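Local coordinates for HIT domain-containing protein (Sulfolobus tokodaii, PDB 2EO4), which binds zinc and probably acts as a nucleotide-binding hydrolase of the histidine triad family, perhaps with adenylylsulfatase activity, at residues A[79-84]-A[96-101]; A[21-26]-A[39-44]. All coordinates share one frame; numbering follows the deposited sequence.

Contact 1 (A[79-84]-A[96-101]); sequences RLLTNI and HVHIIP. With PO4 (phosphate ion), chain C.
Leu81 lays its CD2 methyl against His98, 3.6 Å from the CB of that histidine, and the same methyl meets Ile100 CD1. The two strands are antiparallel neighbours in the sheet of the HIT fold. His96, Val97 and His98 belong to the predicted histidine triad motif, which starts at His94. Arg79 pairs with Ile100, and Leu81 with His98, through two backbone hydrogen bonds each. On the face of Leu81, Ile100 CD1 also sits over the centre of the Arg79 guanidinium, 4.1 Å above its plane. On the other face Leu80 and Ile99 lie side by side, CD2 against CG1, and both touch helix 52-72. Thr82 holds OG1 anti to its own N (chi1 -174°), where it donates to His96 O from above the carbonyl plane.

A phosphate ion, probably from the crystallisation liquor, marks the predicted active site. His96, the predicted nucleotide-accepting histidine, gives NE2-H to PO4 O1 at 2.6 Å. Asn83 ND2 donates to PO4 O2, so both segments hold the ion. His98 NE2 donates to PO4 O2 and makes a weak bond to PO4 O1, while His98 ND1 is hydrogen-bonded to His35. Replacing His98 with a leucine would probably leave His35 without this partner and the phosphate with one donor fewer. Residues 79-84 also pair antiparallel with a strand of the second subunit. A water accepts from Asn83 N and donates to His96 O and to PO4 O2, 2.7 Å from the latter.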
ATOM      1  N   ARG A  79      -4.848  -7.881  -1.485  1.00 22.17           N
ATOM      2  CA  ARG A  79      -4.766  -6.829  -0.479  1.00 22.62           C
ATOM      3  C   ARG A  79      -3.303  -6.390  -0.484  1.00 19.93           C
ATOM      4  O   ARG A  79      -2.419  -7.221  -0.294  1.00 19.02           O
ATOM      5  CB  ARG A  79      -5.097  -7.372   0.918  1.00 27.61           C
ATOM      6  CG  ARG A  79      -6.506  -7.913   1.116  1.00 32.53           C
ATOM      7  CD  ARG A  79      -6.582  -8.765   2.386  1.00 38.93           C
ATOM      8  NE  ARG A  79      -6.116  -8.044   3.571  1.00 43.65           N
ATOM      9  CZ  ARG A  79      -5.780  -8.626   4.720  1.00 45.63           C
ATOM     10  NH1 ARG A  79      -5.856  -9.945   4.850  1.00 44.69           N
ATOM     11  NH2 ARG A  79      -5.359  -7.887   5.740  1.00 47.30           N
ATOM     12  N   LEU A  80      -3.049  -5.105  -0.722  1.00 19.74           N
ATOM     13  CA  LEU A  80      -1.685  -4.580  -0.708  1.00 19.82           C
ATOM     14  C   LEU A  80      -1.555  -3.670   0.505  1.00 19.38           C
ATOM     15  O   LEU A  80      -2.416  -2.818   0.736  1.00 21.88           O
ATOM     16  CB  LEU A  80      -1.390  -3.751  -1.956  1.00 20.92           C
ATOM     17  CG  LEU A  80      -1.596  -4.414  -3.314  1.00 24.18           C
ATOM     18  CD1 LEU A  80      -1.020  -3.516  -4.398  1.00 23.56           C
ATOM     19  CD2 LEU A  80      -0.946  -5.776  -3.329  1.00 24.60           C
ATOM     20  N   LEU A  81      -0.497  -3.842   1.284  1.00 19.11           N
ATOM     21  CA  LEU A  81      -0.335  -2.979   2.445  1.00 19.99           C
ATOM     22  C   LEU A  81       1.085  -2.890   2.961  1.00 18.74           C
ATOM     23  O   LEU A  81       1.919  -3.758   2.713  1.00 18.06           O
ATOM     24  CB  LEU A  81      -1.239  -3.441   3.589  1.00 24.32           C
ATOM     25  CG  LEU A  81      -0.921  -4.794   4.231  1.00 28.06           C
ATOM     26  CD1 LEU A  81      -1.429  -4.810   5.665  1.00 33.87           C
ATOM     27  CD2 LEU A  81      -1.557  -5.914   3.424  1.00 32.52           C
ATOM     28  N   THR A  82       1.357  -1.800   3.668  1.00 18.85           N
ATOM     29  CA  THR A  82       2.656  -1.620   4.280  1.00 19.39           C
ATOM     30  C   THR A  82       2.380  -0.910   5.588  1.00 19.67           C
ATOM     31  O   THR A  82       1.521  -0.024   5.661  1.00 20.40           O
ATOM     32  CB  THR A  82       3.626  -0.801   3.393  1.00 19.74           C
ATOM     33  OG1 THR A  82       4.924  -0.802   4.003  1.00 22.02           O
ATOM     34  CG2 THR A  82       3.132   0.627   3.196  1.00 20.70           C
ATOM     35  N   ASN A  83       3.096  -1.324   6.624  1.00 19.03           N
ATOM     36  CA  ASN A  83       2.904  -0.762   7.951  1.00 20.99           C
ATOM     37  C   ASN A  83       4.067   0.095   8.400  1.00 19.95           C
ATOM     38  O   ASN A  83       5.225  -0.239   8.160  1.00 20.46           O
ATOM     39  CB  ASN A  83       2.686  -1.895   8.951  1.00 21.77           C
ATOM     40  CG  ASN A  83       1.499  -2.752   8.592  1.00 21.85           C
ATOM     41  OD1 ASN A  83       0.399  -2.239   8.385  1.00 22.35           O
ATOM     42  ND2 ASN A  83       1.707  -4.068   8.523  1.00 22.44           N
ATOM     43  N   ILE A  84       3.744   1.203   9.059  1.00 22.41           N
ATOM     44  CA  ILE A  84       4.753   2.131   9.554  1.00 21.82           C
ATOM     45  C   ILE A  84       4.592   2.256  11.064  1.00 21.39           C
ATOM     46  O   ILE A  84       3.634   2.858  11.538  1.00 20.12           O
ATOM     47  CB  ILE A  84       4.574   3.526   8.922  1.00 23.12           C
ATOM     48  CG1 ILE A  84       4.695   3.429   7.398  1.00 23.81           C
ATOM     49  CG2 ILE A  84       5.620   4.485   9.473  1.00 24.49           C
ATOM     50  CD1 ILE A  84       4.099   4.629   6.664  1.00 24.98           C
ATOM     51  N   HIS A  96       8.680  -3.051   3.424  1.00 20.07           N
ATOM     52  CA  HIS A  96       8.164  -4.127   2.599  1.00 19.77           C
ATOM     53  C   HIS A  96       6.676  -3.959   2.405  1.00 19.85           C
ATOM     54  O   HIS A  96       5.969  -3.476   3.294  1.00 19.82           O
ATOM     55  CB  HIS A  96       8.456  -5.503   3.206  1.00 20.10           C
ATOM     56  CG  HIS A  96       7.901  -5.703   4.581  1.00 20.82           C
ATOM     57  ND1 HIS A  96       8.380  -5.032   5.684  1.00 22.59           N
ATOM     58  CD2 HIS A  96       6.953  -6.554   5.041  1.00 21.76           C
ATOM     59  CE1 HIS A  96       7.755  -5.464   6.766  1.00 22.51           C
ATOM     60  NE2 HIS A  96       6.886  -6.389   6.403  1.00 21.64           N
ATOM     61  N   VAL A  97       6.217  -4.349   1.223  1.00 20.63           N
ATOM     62  CA  VAL A  97       4.805  -4.270   0.877  1.00 18.28           C
ATOM     63  C   VAL A  97       4.251  -5.682   0.833  1.00 18.88           C
ATOM     64  O   VAL A  97       4.822  -6.557   0.183  1.00 19.27           O
ATOM     65  CB  VAL A  97       4.609  -3.621  -0.512  1.00 18.24           C
ATOM     66  CG1 VAL A  97       3.137  -3.674  -0.915  1.00 18.76           C
ATOM     67  CG2 VAL A  97       5.092  -2.176  -0.477  1.00 21.35           C
ATOM     68  N   HIS A  98       3.148  -5.901   1.539  1.00 18.13           N
ATOM     69  CA  HIS A  98       2.503  -7.207   1.562  1.00 19.71           C
ATOM     70  C   HIS A  98       1.551  -7.334   0.378  1.00 17.03           C
ATOM     71  O   HIS A  98       0.833  -6.393   0.060  1.00 18.61           O
ATOM     72  CB  HIS A  98       1.647  -7.368   2.826  1.00 18.64           C
ATOM     73  CG  HIS A  98       2.423  -7.381   4.103  1.00 20.40           C
ATOM     74  ND1 HIS A  98       2.811  -8.548   4.724  1.00 22.54           N
ATOM     75  CD2 HIS A  98       2.840  -6.372   4.905  1.00 22.17           C
ATOM     76  CE1 HIS A  98       3.432  -8.259   5.854  1.00 23.13           C
ATOM     77  NE2 HIS A  98       3.463  -6.945   5.988  1.00 21.92           N
ATOM     78  N   ILE A  99       1.555  -8.501  -0.265  1.00 18.45           N
ATOM     79  CA  ILE A  99       0.618  -8.795  -1.342  1.00 18.36           C
ATOM     80  C   ILE A  99      -0.053 -10.056  -0.809  1.00 19.78           C
ATOM     81  O   ILE A  99       0.557 -11.128  -0.771  1.00 20.02           O
ATOM     82  CB  ILE A  99       1.302  -9.122  -2.687  1.00 18.58           C
ATOM     83  CG1 ILE A  99       2.117  -7.924  -3.174  1.00 20.42           C
ATOM     84  CG2 ILE A  99       0.226  -9.442  -3.742  1.00 20.00           C
ATOM     85  CD1 ILE A  99       2.910  -8.207  -4.464  1.00 22.15           C
ATOM     86  N   ILE A 100      -1.303  -9.912  -0.382  1.00 20.55           N
ATOM     87  CA  ILE A 100      -2.067 -11.012   0.198  1.00 20.86           C
ATOM     88  C   ILE A 100      -3.252 -11.375  -0.697  1.00 19.49           C
ATOM     89  O   ILE A 100      -4.224 -10.628  -0.795  1.00 20.67           O
ATOM     90  CB  ILE A 100      -2.584 -10.610   1.600  1.00 21.39           C
ATOM     91  CG1 ILE A 100      -1.397 -10.218   2.487  1.00 23.85           C
ATOM     92  CG2 ILE A 100      -3.366 -11.764   2.228  1.00 22.60           C
ATOM     93  CD1 ILE A 100      -1.796  -9.651   3.848  1.00 25.38           C
ATOM     94  N   PRO A 101      -3.180 -12.534  -1.369  1.00 21.15           N
ATOM     95  CA  PRO A 101      -4.255 -12.982  -2.261  1.00 22.01           C
ATOM     96  C   PRO A 101      -5.565 -13.328  -1.564  1.00 21.81           C
ATOM     97  O   PRO A 101      -5.576 -13.805  -0.428  1.00 22.84           O
ATOM     98  CB  PRO A 101      -3.650 -14.210  -2.948  1.00 22.47           C
ATOM     99  CG  PRO A 101      -2.166 -13.940  -2.906  1.00 22.58           C
ATOM    100  CD  PRO A 101      -2.000 -13.406  -1.499  1.00 21.00           C
TER
HETATM  101  P   PO4 C 202       5.015  -6.233   9.057  1.00 22.25           P
HETATM  102  O1  PO4 C 202       5.370  -7.387   8.197  1.00 22.31           O
HETATM  103  O2  PO4 C 202       4.274  -5.222   8.262  1.00 22.88           O
HETATM  104  O3  PO4 C 202       4.156  -6.709  10.182  1.00 21.41           O
HETATM  105  O4  PO4 C 202       6.257  -5.620   9.604  1.00 21.92           O
HETATM  106  O   HOH W   1       4.957  -3.558   6.205  1.00 22.32           O

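Contact 2 (A[21-26]-A[39-44]); sequences KFAAIL and IPKKHF. With ZN (zinc ion), chain B.
Lys41 reaches across strand 22-26 in the hairpin that this strand forms with strand 36-40. Its CB is 3.5 Å from Lys21 O, and CG stays beside the same carbonyl. CD passes Lys21 C, and CE comes to 3.6 Å from Phe22 O. The chain is extended beyond CG, which carries NZ past the strand to a salt bridge with Glu18 and a hydrogen bond to Asp19 O. Lys41 N donates to Lys21 O at 2.7 Å.

Next along the hairpin, Phe22 and Pro40 form a non-hydrogen-bonded pair. Phe22 CD2 lies 3.5 Å from Pro40 CA, and CE2 meets Pro40 CB. Ala23 and Ile39 are the hydrogen-bonded pair, joined by bonds from Ala23 N to Ile39 O and from Ile39 N to Ala23 O. Ile39 CD1 touches Ile25 CD1 at 4.0 Å on the face of Ala23.

After the strand the chain turns to His43, whose ND1 binds zinc at 2.0 Å together with Cys1, Cys4 and His94. His43 NE2 is hydrogen-bonded to Glu45. The hairpin lies between two helices: Phe22 and Pro40 pack on helix 52-72, while Ala23, Ile25 and Ile39 face helix 2-7. Within the sheet, strand 15-18 flanks strand 22-26, and strand 97-102 flanks strand 36-40.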
ATOM      1  N   LYS A  21      17.862  -3.797  -7.704  1.00 30.25           N
ATOM      2  CA  LYS A  21      17.488  -3.022  -6.525  1.00 28.43           C
ATOM      3  C   LYS A  21      16.266  -3.486  -5.736  1.00 26.76           C
ATOM      4  O   LYS A  21      16.000  -2.963  -4.656  1.00 25.81           O
ATOM      5  CB  LYS A  21      17.287  -1.558  -6.921  1.00 30.91           C
ATOM      6  CG  LYS A  21      18.541  -0.883  -7.458  1.00 35.56           C
ATOM      7  CD  LYS A  21      18.326   0.613  -7.632  1.00 39.12           C
ATOM      8  CE  LYS A  21      19.588   1.303  -8.131  1.00 42.81           C
ATOM      9  NZ  LYS A  21      19.424   2.787  -8.184  1.00 45.00           N
ATOM     10  N   PHE A  22      15.527  -4.452  -6.268  1.00 25.65           N
ATOM     11  CA  PHE A  22      14.329  -4.940  -5.589  1.00 24.50           C
ATOM     12  C   PHE A  22      14.200  -6.451  -5.615  1.00 24.86           C
ATOM     13  O   PHE A  22      14.894  -7.137  -6.366  1.00 25.80           O
ATOM     14  CB  PHE A  22      13.075  -4.327  -6.221  1.00 24.97           C
ATOM     15  CG  PHE A  22      13.010  -2.836  -6.104  1.00 26.64           C
ATOM     16  CD1 PHE A  22      13.738  -2.023  -6.968  1.00 29.26           C
ATOM     17  CD2 PHE A  22      12.252  -2.241  -5.099  1.00 26.45           C
ATOM     18  CE1 PHE A  22      13.713  -0.637  -6.831  1.00 29.36           C
ATOM     19  CE2 PHE A  22      12.220  -0.854  -4.952  1.00 26.70           C
ATOM     20  CZ  PHE A  22      12.953  -0.050  -5.819  1.00 29.13           C
ATOM     21  N   ALA A  23      13.304  -6.963  -4.780  1.00 24.83           N
ATOM     22  CA  ALA A  23      13.050  -8.392  -4.712  1.00 23.76           C
ATOM     23  C   ALA A  23      11.670  -8.632  -4.115  1.00 22.96           C
ATOM     24  O   ALA A  23      11.109  -7.768  -3.440  1.00 24.06           O
ATOM     25  CB  ALA A  23      14.110  -9.078  -3.856  1.00 24.84           C
ATOM     26  N   ALA A  24      11.123  -9.805  -4.394  1.00 23.61           N
ATOM     27  CA  ALA A  24       9.829 -10.208  -3.863  1.00 23.71           C
ATOM     28  C   ALA A  24      10.101 -11.595  -3.302  1.00 25.16           C
ATOM     29  O   ALA A  24      10.669 -12.448  -3.988  1.00 25.06           O
ATOM     30  CB  ALA A  24       8.786 -10.269  -4.972  1.00 21.99           C
ATOM     31  N   ILE A  25       9.710 -11.812  -2.052  1.00 24.91           N
ATOM     32  CA  ILE A  25       9.958 -13.080  -1.377  1.00 26.08           C
ATOM     33  C   ILE A  25       8.680 -13.627  -0.759  1.00 24.14           C
ATOM     34  O   ILE A  25       7.866 -12.865  -0.246  1.00 23.46           O
ATOM     35  CB  ILE A  25      11.000 -12.865  -0.262  1.00 28.93           C
ATOM     36  CG1 ILE A  25      12.295 -12.322  -0.877  1.00 30.40           C
ATOM     37  CG2 ILE A  25      11.250 -14.164   0.496  1.00 30.73           C
ATOM     38  CD1 ILE A  25      13.132 -11.506   0.086  1.00 33.54           C
ATOM     39  N   LEU A  26       8.499 -14.943  -0.807  1.00 24.21           N
ATOM     40  CA  LEU A  26       7.309 -15.535  -0.204  1.00 22.89           C
ATOM     41  C   LEU A  26       7.369 -15.323   1.302  1.00 22.29           C
ATOM     42  O   LEU A  26       8.435 -15.446   1.912  1.00 22.92           O
ATOM     43  CB  LEU A  26       7.235 -17.042  -0.494  1.00 24.10           C
ATOM     44  CG  LEU A  26       6.927 -17.475  -1.929  1.00 24.26           C
ATOM     45  CD1 LEU A  26       6.960 -18.996  -2.024  1.00 23.46           C
ATOM     46  CD2 LEU A  26       5.563 -16.950  -2.336  1.00 25.38           C
ATOM     47  N   ILE A  39      10.202  -5.960  -1.561  1.00 23.08           N
ATOM     48  CA  ILE A  39      11.103  -5.084  -0.837  1.00 24.01           C
ATOM     49  C   ILE A  39      12.211  -4.443  -1.652  1.00 24.88           C
ATOM     50  O   ILE A  39      12.655  -4.988  -2.667  1.00 24.27           O
ATOM     51  CB  ILE A  39      11.833  -5.854   0.287  1.00 26.20           C
ATOM     52  CG1 ILE A  39      12.767  -6.898  -0.337  1.00 28.05           C
ATOM     53  CG2 ILE A  39      10.833  -6.555   1.193  1.00 25.90           C
ATOM     54  CD1 ILE A  39      13.692  -7.584   0.648  1.00 30.92           C
ATOM     55  N   PRO A  40      12.647  -3.249  -1.225  1.00 25.03           N
ATOM     56  CA  PRO A  40      13.740  -2.575  -1.922  1.00 26.17           C
ATOM     57  C   PRO A  40      14.917  -3.310  -1.275  1.00 26.87           C
ATOM     58  O   PRO A  40      14.818  -3.699  -0.103  1.00 26.94           O
ATOM     59  CB  PRO A  40      13.657  -1.136  -1.411  1.00 26.99           C
ATOM     60  CG  PRO A  40      12.222  -0.989  -0.978  1.00 28.06           C
ATOM     61  CD  PRO A  40      11.946  -2.318  -0.327  1.00 26.20           C
ATOM     62  N   LYS A  41      16.006  -3.531  -2.001  1.00 26.13           N
ATOM     63  CA  LYS A  41      17.143  -4.219  -1.394  1.00 27.29           C
ATOM     64  C   LYS A  41      17.821  -3.318  -0.369  1.00 28.85           C
ATOM     65  O   LYS A  41      18.306  -3.794   0.661  1.00 29.23           O
ATOM     66  CB  LYS A  41      18.137  -4.667  -2.468  1.00 27.43           C
ATOM     67  CG  LYS A  41      17.619  -5.838  -3.285  1.00 25.06           C
ATOM     68  CD  LYS A  41      18.657  -6.355  -4.260  1.00 27.58           C
ATOM     69  CE  LYS A  41      18.158  -7.601  -4.971  1.00 26.87           C
ATOM     70  NZ  LYS A  41      19.217  -8.205  -5.839  1.00 28.16           N
ATOM     71  N   LYS A  42      17.849  -2.018  -0.646  1.00 28.74           N
ATOM     72  CA  LYS A  42      18.445  -1.068   0.284  1.00 29.92           C
ATOM     73  C   LYS A  42      17.554  -0.994   1.522  1.00 29.83           C
ATOM     74  O   LYS A  42      16.325  -0.998   1.415  1.00 28.91           O
ATOM     75  CB  LYS A  42      18.562   0.318  -0.350  1.00 31.84           C
ATOM     76  CG  LYS A  42      19.134   1.362   0.594  1.00 33.68           C
ATOM     77  CD  LYS A  42      19.383   2.683  -0.111  1.00 36.57           C
ATOM     78  CE  LYS A  42      19.985   3.705   0.841  1.00 38.36           C
ATOM     79  NZ  LYS A  42      20.279   4.995   0.157  1.00 40.58           N
ATOM     80  N   HIS A  43      18.181  -0.920   2.690  1.00 29.89           N
ATOM     81  CA  HIS A  43      17.458  -0.882   3.954  1.00 28.18           C
ATOM     82  C   HIS A  43      16.885   0.485   4.341  1.00 28.23           C
ATOM     83  O   HIS A  43      17.614   1.463   4.478  1.00 27.62           O
ATOM     84  CB  HIS A  43      18.378  -1.377   5.078  1.00 28.52           C
ATOM     85  CG  HIS A  43      17.699  -1.507   6.405  1.00 27.40           C
ATOM     86  ND1 HIS A  43      17.171  -2.698   6.858  1.00 25.62           N
ATOM     87  CD2 HIS A  43      17.447  -0.592   7.371  1.00 27.09           C
ATOM     88  CE1 HIS A  43      16.625  -2.510   8.047  1.00 27.75           C
ATOM     89  NE2 HIS A  43      16.778  -1.241   8.379  1.00 27.51           N
ATOM     90  N   PHE A  44      15.566   0.529   4.507  1.00 26.21           N
ATOM     91  CA  PHE A  44      14.841   1.726   4.937  1.00 26.83           C
ATOM     92  C   PHE A  44      13.933   1.223   6.056  1.00 26.32           C
ATOM     93  O   PHE A  44      13.301   0.179   5.913  1.00 26.29           O
ATOM     94  CB  PHE A  44      13.982   2.303   3.804  1.00 27.74           C
ATOM     95  CG  PHE A  44      14.775   2.922   2.692  1.00 29.71           C
ATOM     96  CD1 PHE A  44      15.478   4.106   2.897  1.00 30.83           C
ATOM     97  CD2 PHE A  44      14.815   2.326   1.437  1.00 30.71           C
ATOM     98  CE1 PHE A  44      16.208   4.688   1.862  1.00 31.45           C
ATOM     99  CE2 PHE A  44      15.542   2.899   0.395  1.00 31.54           C
ATOM    100  CZ  PHE A  44      16.239   4.084   0.611  1.00 31.49           C
TER
HETATM  101 ZN    ZN B 201      17.129  -4.529   6.070  1.00 27.41          ZN
HETATM  102  O   HOH W   2      17.133  -0.812  -3.304  1.00 29.48           O

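Contact 2 closes before contact 1 opens along the chain, and their centres are about 13 Å apart. Both belong to one antiparallel sheet within the HIT domain. Strands 36-40 and 97-102 are neighbours there, so the two strand pairs stand next to each other. Strand 77-84 is outermost within the chain and joins the second subunit, so the sheet runs on across the interface. Strand 22-26 is second from the other edge, next to strand 15-18. Helix 52-72 packs against both contacts. They touch directly where His96 CB meets Ile39 CG2 at 3.3 Å. The zinc site, to which contact 2 gives His43, thus lies close to the predicted catalytic histidine. The side chain of His96 is about 9 Å from the bound zinc ion.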